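PDB 3S9V: abietadiene synthase, chloroplastic from Abies grandis, which is a chloroplast terpene synthase, a predominantly alpha-helical enzyme that combines an N-terminal terpene synthase domain with a metal-binding domain. Local coordinates for residues 547-552 with 567-572. Numbering follows the deposited sequence.
Sequences LDDLKL and QMPQQM
M572 of helix 570-594 reaches across to D549 and L552 of helix 547-559, packing the start of one helix against the start of the next within the alpha-helical metal-binding domain of this terpene synthase. The contact is made by van der Waals packing and is partly buried, with methionine and leucine carbons set among backbone carbonyls and the D549 carboxylate; its centre lies about 50 Å from the centre of the chain. M572 runs with CG anti to its own backbone nitrogen (chi1 -171°) and stays extended until it bends at chi3 (135°), which brings its methyl CE to 3.5 Å from L552 CB, a tight carbon-carbon approach. The same methyl lies 3.1 Å from D549 O, with M572 SD 3.3 Å from that oxygen. D549 O is already engaged within its helix, accepting a hydrogen bond from L552 N at 2.9 Å.

The CD1 branch of L552 lies against the Q567 backbone carbonyl and CB and 4.1 Å from M568 CG, in the loop that leads into helix 570-594. The side chains of L552 and Q567 cross at roughly a right angle. The extended M568 carries its CE to 3.8 Å from L552 O. At the edge of the contact the side chain of D549 crosses obliquely that of P569, the N-cap residue of helix 570-594.

Further out, S546 OG hydrogen-bonds D549 N at the beginning of helix 547-559, while S556 OG hydrogen-bonds L552 O one turn on. M568 is also packed against S556, K573 and F576, and M572 against F553, whereas L547 and L550 lean on helix 599-621. The carboxylate of D549 makes its nearest approach to the proline with OD2, 3.3 Å from P569 CG.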
loop_
_atom_site.group_PDB
_atom_site.type_symbol
_atom_site.label_atom_id
_atom_site.label_comp_id
_atom_site.label_asym_id
_atom_site.label_seq_id
_atom_site.Cartn_x
_atom_site.Cartn_y
_atom_site.Cartn_z
ATOM N N LEU A 547 -24.177 -40.191 16.412
ATOM C CA LEU A 547 -23.293 -40.450 15.285
ATOM C C LEU A 547 -24.018 -41.287 14.235
ATOM O O LEU A 547 -23.777 -41.148 13.034
ATOM C CB LEU A 547 -22.048 -41.188 15.762
ATOM C CG LEU A 547 -21.111 -40.379 16.660
ATOM C CD1 LEU A 547 -20.121 -41.304 17.351
ATOM C CD2 LEU A 547 -20.387 -39.338 15.817
ATOM N N ASP A 548 -24.909 -42.156 14.698
ATOM C CA ASP A 548 -25.673 -43.005 13.797
ATOM C C ASP A 548 -26.516 -42.128 12.871
ATOM O O ASP A 548 -26.665 -42.428 11.686
ATOM C CB ASP A 548 -26.566 -43.949 14.606
ATOM C CG ASP A 548 -25.776 -45.053 15.304
ATOM O OD1 ASP A 548 -26.182 -45.477 16.411
ATOM O OD2 ASP A 548 -24.757 -45.507 14.738
ATOM N N ASP A 549 -27.057 -41.043 13.421
ATOM C CA ASP A 549 -27.870 -40.112 12.647
ATOM C C ASP A 549 -27.018 -39.359 11.618
ATOM O O ASP A 549 -27.405 -39.228 10.448
ATOM C CB ASP A 549 -28.566 -39.104 13.573
ATOM C CG ASP A 549 -29.777 -39.694 14.282
ATOM O OD1 ASP A 549 -30.196 -40.821 13.928
ATOM O OD2 ASP A 549 -30.322 -39.023 15.188
ATOM N N LEU A 550 -25.866 -38.862 12.062
ATOM C CA LEU A 550 -24.957 -38.132 11.184
ATOM C C LEU A 550 -24.578 -39.008 9.999
ATOM O O LEU A 550 -24.401 -38.519 8.877
ATOM C CB LEU A 550 -23.687 -37.717 11.943
ATOM C CG LEU A 550 -23.885 -36.703 13.073
ATOM C CD1 LEU A 550 -22.542 -36.358 13.694
ATOM C CD2 LEU A 550 -24.546 -35.453 12.526
ATOM N N LYS A 551 -24.457 -40.307 10.256
ATOM C CA LYS A 551 -24.100 -41.254 9.215
ATOM C C LYS A 551 -25.133 -41.289 8.081
ATOM O O LYS A 551 -24.799 -41.605 6.936
ATOM C CB LYS A 551 -23.937 -42.649 9.806
ATOM C CG LYS A 551 -23.389 -43.640 8.810
ATOM C CD LYS A 551 -23.420 -45.059 9.333
ATOM C CE LYS A 551 -23.057 -46.024 8.218
ATOM N NZ LYS A 551 -23.927 -45.817 7.019
ATOM N N LEU A 552 -26.385 -40.969 8.395
ATOM C CA LEU A 552 -27.422 -40.952 7.374
ATOM C C LEU A 552 -27.152 -39.783 6.438
ATOM O O LEU A 552 -27.312 -39.903 5.224
ATOM C CB LEU A 552 -28.808 -40.787 8.002
ATOM C CG LEU A 552 -29.281 -41.854 8.990
ATOM C CD1 LEU A 552 -30.589 -41.391 9.619
ATOM C CD2 LEU A 552 -29.460 -43.192 8.287
ATOM N N GLN A 567 -35.504 -41.773 7.538
ATOM C CA GLN A 567 -34.843 -42.249 8.752
ATOM C C GLN A 567 -34.149 -41.098 9.468
ATOM O O GLN A 567 -33.418 -41.319 10.427
ATOM C CB GLN A 567 -33.799 -43.315 8.410
ATOM C CG GLN A 567 -34.353 -44.509 7.660
ATOM C CD GLN A 567 -33.277 -45.487 7.233
ATOM O OE1 GLN A 567 -32.486 -45.954 8.051
ATOM N NE2 GLN A 567 -33.247 -45.806 5.944
ATOM N N MET A 568 -34.389 -39.875 9.005
ATOM C CA MET A 568 -33.748 -38.695 9.574
ATOM C C MET A 568 -34.546 -37.903 10.591
ATOM O O MET A 568 -35.763 -37.758 10.474
ATOM C CB MET A 568 -33.345 -37.721 8.459
ATOM C CG MET A 568 -32.125 -38.111 7.649
ATOM S SD MET A 568 -31.689 -36.861 6.392
ATOM C CE MET A 568 -30.539 -37.848 5.401
ATOM N N PRO A 569 -33.854 -37.363 11.605
ATOM C CA PRO A 569 -34.500 -36.562 12.643
ATOM C C PRO A 569 -35.169 -35.392 11.925
ATOM O O PRO A 569 -34.830 -35.090 10.776
ATOM C CB PRO A 569 -33.327 -36.091 13.497
ATOM C CG PRO A 569 -32.341 -37.205 13.364
ATOM C CD PRO A 569 -32.422 -37.554 11.900
ATOM N N GLN A 570 -36.101 -34.735 12.604
ATOM C CA GLN A 570 -36.817 -33.600 12.037
ATOM C C GLN A 570 -35.875 -32.594 11.382
ATOM O O GLN A 570 -35.883 -32.422 10.164
ATOM C CB GLN A 570 -37.629 -32.897 13.132
ATOM C CG GLN A 570 -38.303 -31.614 12.680
ATOM C CD GLN A 570 -39.323 -31.843 11.578
ATOM O OE1 GLN A 570 -39.862 -30.892 11.010
ATOM N NE2 GLN A 570 -39.595 -33.110 11.273
ATOM N N GLN A 571 -35.072 -31.938 12.210
ATOM C CA GLN A 571 -34.116 -30.934 11.761
ATOM C C GLN A 571 -33.146 -31.390 10.666
ATOM O O GLN A 571 -32.910 -30.659 9.698
ATOM C CB GLN A 571 -33.317 -30.423 12.963
ATOM C CG GLN A 571 -34.161 -29.698 13.993
ATOM C CD GLN A 571 -34.673 -28.373 13.476
ATOM O OE1 GLN A 571 -33.907 -27.422 13.310
ATOM N NE2 GLN A 571 -35.971 -28.304 13.207
ATOM N N MET A 572 -32.583 -32.585 10.813
ATOM C CA MET A 572 -31.631 -33.091 9.830
ATOM C C MET A 572 -32.263 -33.223 8.440
ATOM O O MET A 572 -31.660 -32.849 7.433
ATOM C CB MET A 572 -31.064 -34.446 10.291
ATOM C CG MET A 572 -29.908 -34.970 9.446
ATOM S SD MET A 572 -29.095 -36.472 10.070
ATOM C CE MET A 572 -28.982 -37.387 8.585
#